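Local coordinates for carbohydrate kinase, FGGY (Novosphingobium aromaticivorans, PDB 3H6E), which probably transfers phosphate from ATP to a sugar or related substrate, as an actin-like carbohydrate kinase, at residues V20-L25 / A65-T70; G27-R32 / H422-F427; Q98-A103 / L133-Q138. All coordinates share one frame; numbering follows the deposited sequence.

Contact 1 of 3, residues V20-L25 / A65-T70; sequences VSLWDL and ADHPVT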
loop_
_atom_site.group_PDB
_atom_site.type_symbol
_atom_site.label_atom_id
_atom_site.label_comp_id
_atom_site.label_asym_id
_atom_site.label_seq_id
_atom_site.Cartn_x
_atom_site.Cartn_y
_atom_site.Cartn_z
ATOM N N VAL A 20 14.555 -4.604 -9.586
ATOM C CA VAL A 20 14.689 -3.994 -10.899
ATOM C C VAL A 20 14.212 -4.991 -11.945
ATOM O O VAL A 20 14.572 -6.168 -11.902
ATOM C CB VAL A 20 16.135 -3.569 -11.189
ATOM C CG1 VAL A 20 16.221 -2.894 -12.551
ATOM C CG2 VAL A 20 16.642 -2.642 -10.093
ATOM N N SER A 21 13.396 -4.521 -12.882
ATOM C CA SER A 21 12.728 -5.418 -13.815
ATOM C C SER A 21 12.731 -4.920 -15.257
ATOM O O SER A 21 12.557 -3.730 -15.518
ATOM C CB SER A 21 11.292 -5.669 -13.354
ATOM O OG SER A 21 10.615 -4.454 -13.085
ATOM N N LEU A 22 12.917 -5.850 -16.190
ATOM C CA LEU A 22 12.952 -5.533 -17.613
ATOM C C LEU A 22 11.757 -6.144 -18.330
ATOM O O LEU A 22 11.554 -7.356 -18.282
ATOM C CB LEU A 22 14.244 -6.055 -18.235
ATOM C CG LEU A 22 14.428 -5.812 -19.733
ATOM C CD1 LEU A 22 14.808 -4.361 -20.008
ATOM C CD2 LEU A 22 15.476 -6.759 -20.287
ATOM N N TRP A 23 10.975 -5.307 -19.005
ATOM C CA TRP A 23 9.746 -5.757 -19.651
ATOM C C TRP A 23 9.741 -5.458 -21.148
ATOM O O TRP A 23 10.513 -4.627 -21.629
ATOM C CB TRP A 23 8.532 -5.094 -18.995
ATOM C CG TRP A 23 8.428 -5.349 -17.521
ATOM C CD1 TRP A 23 9.271 -4.895 -16.548
ATOM C CD2 TRP A 23 7.414 -6.110 -16.852
ATOM N NE1 TRP A 23 8.851 -5.335 -15.318
ATOM C CE2 TRP A 23 7.712 -6.080 -15.475
ATOM C CE3 TRP A 23 6.286 -6.815 -17.283
ATOM C CZ2 TRP A 23 6.923 -6.725 -14.527
ATOM C CZ3 TRP A 23 5.504 -7.457 -16.340
ATOM C CH2 TRP A 23 5.827 -7.409 -14.977
ATOM N N ASP A 24 8.864 -6.137 -21.880
ATOM C CA ASP A 24 8.693 -5.864 -23.304
ATOM C C ASP A 24 7.409 -5.076 -23.562
ATOM O O ASP A 24 6.552 -4.961 -22.687
ATOM C CB ASP A 24 8.727 -7.157 -24.132
ATOM C CG ASP A 24 7.597 -8.112 -23.786
ATOM O OD1 ASP A 24 6.496 -7.642 -23.428
ATOM O OD2 ASP A 24 7.811 -9.339 -23.884
ATOM N N LEU A 25 7.282 -4.547 -24.772
ATOM C CA LEU A 25 6.185 -3.653 -25.120
ATOM C C LEU A 25 4.822 -4.335 -25.059
ATOM O O LEU A 25 3.790 -3.689 -25.239
ATOM C CB LEU A 25 6.417 -3.067 -26.512
ATOM C CG LEU A 25 7.873 -2.686 -26.792
ATOM C CD1 LEU A 25 8.166 -2.705 -28.286
ATOM C CD2 LEU A 25 8.220 -1.334 -26.174
ATOM N N ALA A 65 21.923 -3.295 -21.245
ATOM C CA ALA A 65 22.410 -2.326 -22.224
ATOM C C ALA A 65 22.175 -2.771 -23.667
ATOM O O ALA A 65 22.165 -1.947 -24.581
ATOM C CB ALA A 65 23.885 -2.026 -21.992
ATOM N N ASP A 66 21.991 -4.072 -23.869
ATOM C CA ASP A 66 21.764 -4.611 -25.207
ATOM C C ASP A 66 20.313 -4.455 -25.642
ATOM O O ASP A 66 19.967 -4.735 -26.791
ATOM C CB ASP A 66 22.156 -6.090 -25.268
ATOM C CG ASP A 66 23.644 -6.294 -25.480
ATOM O OD1 ASP A 66 24.435 -5.397 -25.109
ATOM O OD2 ASP A 66 24.020 -7.358 -26.019
ATOM N N HIS A 67 19.466 -4.005 -24.724
ATOM C CA HIS A 67 18.032 -3.937 -24.984
ATOM C C HIS A 67 17.563 -2.556 -25.445
ATOM O O HIS A 67 18.148 -1.538 -25.074
ATOM C CB HIS A 67 17.257 -4.372 -23.741
ATOM C CG HIS A 67 17.596 -5.752 -23.274
ATOM N ND1 HIS A 67 18.733 -6.034 -22.546
ATOM C CD2 HIS A 67 16.947 -6.930 -23.430
ATOM C CE1 HIS A 67 18.769 -7.326 -22.274
ATOM N NE2 HIS A 67 17.697 -7.892 -22.797
ATOM N N PRO A 68 16.497 -2.529 -26.263
ATOM C CA PRO A 68 15.878 -1.317 -26.811
ATOM C C PRO A 68 15.087 -0.551 -25.755
ATOM O O PRO A 68 13.871 -0.406 -25.892
ATOM C CB PRO A 68 14.904 -1.865 -27.867
ATOM C CG PRO A 68 15.292 -3.294 -28.074
ATOM C CD PRO A 68 15.845 -3.746 -26.771
ATOM N N VAL A 69 15.769 -0.070 -24.720
ATOM C CA VAL A 69 15.098 0.608 -23.616
ATOM C C VAL A 69 14.750 2.059 -23.949
ATOM O O VAL A 69 15.617 2.860 -24.305
ATOM C CB VAL A 69 15.932 0.545 -22.321
ATOM C CG1 VAL A 69 15.167 1.180 -21.165
ATOM C CG2 VAL A 69 16.293 -0.899 -22.002
ATOM N N THR A 70 13.467 2.385 -23.829
ATOM C CA THR A 70 12.975 3.708 -24.187
ATOM C C THR A 70 12.315 4.427 -23.013
ATOM O O THR A 70 11.968 5.603 -23.117
ATOM C CB THR A 70 11.975 3.634 -25.356
ATOM O OG1 THR A 70 10.862 2.808 -24.988
ATOM C CG2 THR A 70 12.644 3.051 -26.590
#

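Contact 2 of 3, residues G27-R32 / H422-F427; sequences GRMLDR and HNDVSF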
loop_
_atom_site.group_PDB
_atom_site.type_symbol
_atom_site.label_atom_id
_atom_site.label_comp_id
_atom_site.label_asym_id
_atom_site.label_seq_id
_atom_site.Cartn_x
_atom_site.Cartn_y
_atom_site.Cartn_z
ATOM N N GLY A 27 4.096 -6.092 -22.299
ATOM C CA GLY A 27 3.873 -6.190 -20.870
ATOM C C GLY A 27 4.166 -7.562 -20.297
ATOM O O GLY A 27 3.430 -8.059 -19.445
ATOM N N ARG A 28 5.243 -8.179 -20.769
ATOM C CA ARG A 28 5.706 -9.441 -20.207
ATOM C C ARG A 28 7.116 -9.257 -19.673
ATOM O O ARG A 28 7.950 -8.613 -20.309
ATOM C CB ARG A 28 5.673 -10.558 -21.252
ATOM C CG ARG A 28 6.073 -11.933 -20.715
ATOM C CD ARG A 28 4.970 -12.566 -19.860
ATOM N NE ARG A 28 5.214 -13.993 -19.638
ATOM C CZ ARG A 28 4.427 -14.793 -18.921
ATOM N NH1 ARG A 28 3.331 -14.311 -18.347
ATOM N NH2 ARG A 28 4.737 -16.077 -18.777
HETATM N N MSE A 29 7.377 -9.829 -18.505
HETATM C CA MSE A 29 8.639 -9.622 -17.811
HETATM C C MSE A 29 9.756 -10.470 -18.402
HETATM O O MSE A 29 9.650 -11.695 -18.463
HETATM C CB MSE A 29 8.476 -9.954 -16.332
HETATM C CG MSE A 29 9.594 -9.450 -15.452
HETATM SE SE MSE A 29 9.269 -9.959 -13.604
HETATM C CE MSE A 29 9.960 -8.373 -12.732
ATOM N N LEU A 30 10.831 -9.813 -18.823
ATOM C CA LEU A 30 11.957 -10.498 -19.446
ATOM C C LEU A 30 13.015 -10.889 -18.421
ATOM O O LEU A 30 13.737 -11.869 -18.605
ATOM C CB LEU A 30 12.584 -9.612 -20.519
ATOM C CG LEU A 30 11.599 -8.988 -21.509
ATOM C CD1 LEU A 30 12.318 -8.062 -22.486
ATOM C CD2 LEU A 30 10.823 -10.067 -22.247
ATOM N N ASP A 31 13.104 -10.117 -17.344
ATOM C CA ASP A 31 14.112 -10.357 -16.320
ATOM C C ASP A 31 13.789 -9.587 -15.045
ATOM O O ASP A 31 13.075 -8.583 -15.072
ATOM C CB ASP A 31 15.498 -9.956 -16.833
ATOM C CG ASP A 31 16.621 -10.518 -15.982
ATOM O OD1 ASP A 31 16.576 -11.725 -15.673
ATOM O OD2 ASP A 31 17.548 -9.757 -15.630
ATOM N N ARG A 32 14.321 -10.067 -13.927
ATOM C CA ARG A 32 14.114 -9.423 -12.640
ATOM C C ARG A 32 15.332 -9.626 -11.749
ATOM O O ARG A 32 15.887 -10.721 -11.676
ATOM C CB ARG A 32 12.859 -9.976 -11.964
ATOM C CG ARG A 32 12.617 -9.470 -10.549
ATOM C CD ARG A 32 11.173 -9.715 -10.134
ATOM N NE ARG A 32 11.026 -9.903 -8.696
ATOM C CZ ARG A 32 11.014 -11.094 -8.107
ATOM N NH1 ARG A 32 11.140 -12.194 -8.837
ATOM N NH2 ARG A 32 10.877 -11.189 -6.791
ATOM N N HIS A 422 -0.458 -15.289 -11.330
ATOM C CA HIS A 422 0.426 -14.401 -10.593
ATOM C C HIS A 422 0.816 -13.219 -11.469
ATOM O O HIS A 422 0.941 -13.354 -12.687
ATOM C CB HIS A 422 1.685 -15.142 -10.130
ATOM C CG HIS A 422 2.815 -14.234 -9.754
ATOM N ND1 HIS A 422 2.902 -13.622 -8.521
ATOM C CD2 HIS A 422 3.904 -13.829 -10.451
ATOM C CE1 HIS A 422 3.994 -12.879 -8.476
ATOM N NE2 HIS A 422 4.620 -12.988 -9.635
ATOM N N ASN A 423 0.996 -12.063 -10.843
ATOM C CA ASN A 423 1.534 -10.892 -11.520
ATOM C C ASN A 423 2.646 -10.296 -10.679
ATOM O O ASN A 423 2.457 -10.049 -9.489
ATOM C CB ASN A 423 0.442 -9.849 -11.744
ATOM C CG ASN A 423 -0.432 -10.171 -12.928
ATOM O OD1 ASN A 423 0.057 -10.303 -14.046
ATOM N ND2 ASN A 423 -1.733 -10.294 -12.694
ATOM N N ASP A 424 3.809 -10.073 -11.281
ATOM C CA ASP A 424 4.907 -9.477 -10.536
ATOM C C ASP A 424 4.459 -8.148 -9.949
ATOM O O ASP A 424 3.758 -7.371 -10.599
ATOM C CB ASP A 424 6.143 -9.276 -11.409
ATOM C CG ASP A 424 7.314 -8.702 -10.627
ATOM O OD1 ASP A 424 7.983 -9.474 -9.901
ATOM O OD2 ASP A 424 7.560 -7.480 -10.739
ATOM N N VAL A 425 4.872 -7.893 -8.716
ATOM C CA VAL A 425 4.428 -6.720 -7.977
ATOM C C VAL A 425 4.656 -5.411 -8.742
ATOM O O VAL A 425 3.986 -4.409 -8.479
ATOM C CB VAL A 425 5.118 -6.648 -6.597
ATOM C CG1 VAL A 425 6.516 -6.057 -6.727
ATOM C CG2 VAL A 425 4.278 -5.842 -5.623
ATOM N N SER A 426 5.582 -5.427 -9.698
ATOM C CA SER A 426 5.988 -4.205 -10.399
ATOM C C SER A 426 5.234 -3.927 -11.706
ATOM O O SER A 426 5.480 -2.912 -12.363
ATOM C CB SER A 426 7.501 -4.221 -10.674
ATOM O OG SER A 426 8.256 -4.172 -9.473
ATOM N N PHE A 427 4.317 -4.812 -12.086
ATOM C CA PHE A 427 3.632 -4.660 -13.367
ATOM C C PHE A 427 2.925 -3.316 -13.509
ATOM O O PHE A 427 3.049 -2.650 -14.538
ATOM C CB PHE A 427 2.626 -5.786 -13.616
ATOM C CG PHE A 427 1.685 -5.501 -14.755
ATOM C CD1 PHE A 427 2.147 -5.475 -16.061
ATOM C CD2 PHE A 427 0.346 -5.234 -14.518
ATOM C CE1 PHE A 427 1.292 -5.200 -17.110
ATOM C CE2 PHE A 427 -0.516 -4.960 -15.564
ATOM C CZ PHE A 427 -0.041 -4.945 -16.863
#

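Contact 3 of 3, residues Q98-A103 / L133-Q138; sequences QSIPEA and LWWLDQ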
loop_
_atom_site.group_PDB
_atom_site.type_symbol
_atom_site.label_atom_id
_atom_site.label_comp_id
_atom_site.label_asym_id
_atom_site.label_seq_id
_atom_site.Cartn_x
_atom_site.Cartn_y
_atom_site.Cartn_z
ATOM N N GLN A 98 12.432 4.009 12.186
ATOM C CA GLN A 98 13.276 4.647 13.191
ATOM C C GLN A 98 12.431 5.383 14.218
ATOM O O GLN A 98 11.550 6.169 13.867
ATOM C CB GLN A 98 14.280 5.614 12.560
ATOM C CG GLN A 98 14.914 6.586 13.563
ATOM C CD GLN A 98 15.701 5.883 14.662
ATOM O OE1 GLN A 98 16.334 4.854 14.429
ATOM N NE2 GLN A 98 15.668 6.445 15.865
ATOM N N SER A 99 12.712 5.121 15.487
ATOM C CA SER A 99 12.013 5.766 16.586
ATOM C C SER A 99 12.215 7.279 16.560
ATOM O O SER A 99 13.235 7.775 16.084
ATOM C CB SER A 99 12.506 5.202 17.916
ATOM O OG SER A 99 11.822 5.792 19.000
ATOM N N ILE A 100 11.231 8.008 17.069
ATOM C CA ILE A 100 11.356 9.449 17.224
ATOM C C ILE A 100 11.197 9.788 18.702
ATOM O O ILE A 100 10.302 9.266 19.365
ATOM C CB ILE A 100 10.315 10.214 16.372
ATOM C CG1 ILE A 100 10.432 9.808 14.895
ATOM C CG2 ILE A 100 10.489 11.716 16.533
ATOM C CD1 ILE A 100 9.770 10.768 13.916
ATOM N N PRO A 101 12.083 10.643 19.227
ATOM C CA PRO A 101 12.060 11.016 20.646
ATOM C C PRO A 101 10.690 11.485 21.125
ATOM O O PRO A 101 10.002 12.242 20.439
ATOM C CB PRO A 101 13.079 12.154 20.722
ATOM C CG PRO A 101 14.050 11.838 19.644
ATOM C CD PRO A 101 13.228 11.244 18.521
ATOM N N GLU A 102 10.321 11.022 22.312
ATOM C CA GLU A 102 9.032 11.304 22.932
ATOM C C GLU A 102 8.653 12.783 22.897
ATOM O O GLU A 102 7.615 13.153 22.351
ATOM C CB GLU A 102 9.062 10.810 24.381
ATOM C CG GLU A 102 7.713 10.433 24.964
ATOM C CD GLU A 102 7.850 9.496 26.155
ATOM O OE1 GLU A 102 8.961 8.955 26.359
ATOM O OE2 GLU A 102 6.849 9.298 26.882
ATOM N N ALA A 103 9.495 13.623 23.489
ATOM C CA ALA A 103 9.198 15.046 23.606
ATOM C C ALA A 103 9.045 15.702 22.238
ATOM O O ALA A 103 8.219 16.597 22.061
ATOM C CB ALA A 103 10.279 15.756 24.427
ATOM N N LEU A 133 10.120 15.254 9.187
ATOM C CA LEU A 133 10.416 16.657 8.917
ATOM C C LEU A 133 10.518 17.452 10.212
ATOM O O LEU A 133 11.486 18.182 10.423
ATOM C CB LEU A 133 9.344 17.266 8.009
ATOM C CG LEU A 133 9.642 17.308 6.508
ATOM C CD1 LEU A 133 10.654 16.251 6.113
ATOM C CD2 LEU A 133 8.364 17.189 5.678
ATOM N N TRP A 134 9.518 17.304 11.077
ATOM C CA TRP A 134 9.501 18.000 12.360
ATOM C C TRP A 134 10.813 17.788 13.101
ATOM O O TRP A 134 11.473 18.742 13.511
ATOM C CB TRP A 134 8.341 17.494 13.217
ATOM C CG TRP A 134 8.182 18.225 14.513
ATOM C CD1 TRP A 134 8.677 17.853 15.733
ATOM C CD2 TRP A 134 7.475 19.452 14.725
ATOM N NE1 TRP A 134 8.322 18.772 16.685
ATOM C CE2 TRP A 134 7.586 19.766 16.093
ATOM C CE3 TRP A 134 6.761 20.318 13.890
ATOM C CZ2 TRP A 134 7.007 20.910 16.647
ATOM C CZ3 TRP A 134 6.185 21.449 14.442
ATOM C CH2 TRP A 134 6.311 21.736 15.807
ATOM N N TRP A 135 11.180 16.523 13.267
ATOM C CA TRP A 135 12.411 16.154 13.949
ATOM C C TRP A 135 13.619 16.712 13.213
ATOM O O TRP A 135 14.437 17.421 13.795
ATOM C CB TRP A 135 12.510 14.633 14.061
ATOM C CG TRP A 135 13.563 14.159 15.000
ATOM C CD1 TRP A 135 14.099 14.848 16.051
ATOM C CD2 TRP A 135 14.188 12.871 15.004
ATOM N NE1 TRP A 135 15.032 14.075 16.696
ATOM C CE2 TRP A 135 15.103 12.854 16.076
ATOM C CE3 TRP A 135 14.068 11.733 14.200
ATOM C CZ2 TRP A 135 15.896 11.745 16.364
ATOM C CZ3 TRP A 135 14.855 10.633 14.488
ATOM C CH2 TRP A 135 15.758 10.647 15.560
ATOM N N LEU A 136 13.720 16.398 11.926
ATOM C CA LEU A 136 14.825 16.879 11.101
ATOM C C LEU A 136 15.061 18.386 11.233
ATOM O O LEU A 136 16.196 18.849 11.154
ATOM C CB LEU A 136 14.603 16.500 9.635
ATOM C CG LEU A 136 14.882 15.035 9.298
ATOM C CD1 LEU A 136 14.439 14.713 7.882
ATOM C CD2 LEU A 136 16.359 14.719 9.488
ATOM N N ASP A 137 13.989 19.146 11.427
ATOM C CA ASP A 137 14.107 20.589 11.594
ATOM C C ASP A 137 14.926 20.925 12.838
ATOM O O ASP A 137 15.504 22.008 12.932
ATOM C CB ASP A 137 12.727 21.253 11.663
ATOM C CG ASP A 137 12.196 21.660 10.291
ATOM O OD1 ASP A 137 12.985 21.675 9.321
ATOM O OD2 ASP A 137 10.990 21.975 10.182
ATOM N N GLN A 138 14.978 19.988 13.783
ATOM C CA GLN A 138 15.766 20.158 15.003
ATOM C C GLN A 138 17.216 19.718 14.820
ATOM O O GLN A 138 18.140 20.424 15.225
ATOM C CB GLN A 138 15.153 19.371 16.161
ATOM C CG GLN A 138 13.893 19.975 16.745
ATOM C CD GLN A 138 13.685 19.569 18.194
ATOM O OE1 GLN A 138 12.791 20.078 18.873
ATOM N NE2 GLN A 138 14.521 18.654 18.681
#

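Contact 1 of 3, residues V20-L25 / A65-T70
Where a crossover returns to the N-terminal sheet, Leu22 of strand 17-23 meets His67 and Val69, in the loop that leads from helix 50-63 to strand 71-76. Methyl CD2 of Leu22 sits over one face of the His67 imidazole, 3.6 Å from the ring centroid and 16° off the normal. This is a CH-pi contact. The methyl is shifted toward the CD2–NE2 side, with Leu22 CD2 3.5 Å from His67 CD2. The Leu22 CG lies anti to the backbone N (chi1 179°), which sets CD2 against His67 and CD1 near Val69. That second pair is a looser, purely apolar contact, Leu22 CD1 to Val69 CG2 at 4.3 Å. In the fold, the loop closes a crossover in the mixed sheet of the actin-like ATPase type: chain that has left by helix 50-63 returns to strand 71-76, next to strand 9-13. Pro68 centres an inverse gamma turn between the two contacting residues. Ile9 touches both Leu22 and Val69. Within the strand, Trp23 NE1 donates to Ser21 OG at 3.0 Å, in the indole plane.

Contact 2 of 3, residues G27-R32 / H422-F427
Met29 and Arg32 of strand 29-36 meet Asp424, at the start of a type I turn that ends at Phe427. The contact joins the N-terminal sheet to the loop after strand 415-419, in the C-terminal half. Met29 is modelled as selenomethionine. Its chain runs out extended and then bends at chi3 (-144°), which lays the methyl beside the carboxylate. Met29 CE lies 3.2 Å from Asp424 OD2, and the selenium flanks the same group, with Met29 SE 3.8 Å from Asp424 CG. The two side chains cross at about a right angle. This is the tightly packed part. Trp23 backs it, touching both Met29 and Asp424.

Asp424 OD2 also serves its own loop. Ser426 N donates to it at 3.0 Å, from above the carboxylate plane, and closes an Asx turn. This probably helps to set the rotation of the carboxylate. Phe427 N to Asp424 O, 3.0 Å, completes the turn. Ser426 OG makes a weak hydrogen bond to Asp12 OD2, in the sequence that resembles the first phosphate-binding motif of this superfamily.

Looser packing lies toward Gly27, where Gly27 O is 4.3 Å from Phe427 CE1. The solvent side belongs to Arg32. Asp424 OD1 lies over one face of the guanidinium, and Arg32 NE to Asp424 OD1, 3.3 Å, is a salt bridge of charges only. The two planes are 59° apart. No N-H of Arg32 points at the oxygen, and Arg32 CD is as near to Asp424 OD1 as the nitrogen is. Lys19 lies close to Arg32 NH2 and adds positive charge. Across the contact, then, the pairing is electrostatic and not directional. The carboxylate is probably kept in place more by its own turn than by Arg32, whose charge probably favours its ionised form.

Contact 3 of 3, residues Q98-A103 / L133-Q138
A chi1 of -167° and a chi2 near 24° swing the indole of Trp135 out from helix 129-139 to the chain at Gln98-Pro101. Pro101 lies over one face of it. The six-membered ring takes the main contact: Pro101 CD is 3.7 Å from its centroid, 24° off the normal, a CH-pi contact. Pro101 CG extends this to the pyrrole side, 3.8 Å from Trp135 NE1. Ile100 packs more loosely against the indole, its CG2 4.2 Å from Trp135 CD2. At the edge, Gln98 CG approaches Trp135 CZ3 at 4.2 Å. An alanine in place of Trp135 is likely to open a gap under Pro101 and Ile100 and leave the 98-101 segment less firmly seated on the helix. Gln98 bends at chi2, and this turns its amide back to the chain, where Gln98 NE2 donates to Ser99 O at 2.8 Å in a bent bond. That carbonyl oxygen itself touches Trp135 CZ3. Gln98 OE1 accepts from Arg46 N. Pro101 is the N-cap residue of helix 102-109, and Val104 of that helix also touches Trp135. The contact is plain helix-to-loop packing in the N-terminal half of an FGGY-type kinase, an indole whose face is met by the proline at a helix start.

Contacts 1 and 2 are neighbours, with centres 12 Å apart. They share the N-terminal sheet: strand 17-23 pairs with strand 29-36, and Leu22 faces both Leu30 and Asp31 at a classic bulge. Their segments alternate along the chain, in the order 20-25, 27-32, 65-70, 422-427. Contact 1 stays within the N-terminal half. Contact 2 joins that sheet to a loop after strand 415-419 of the second sheet, so it ties the two halves together. Contact 3 lies far off, 41 Å from contact 1 and 38 Å from contact 2 between centres, at the start of helix 102-109 and on helix 129-139. In sequence it falls between the two segments of contact 2.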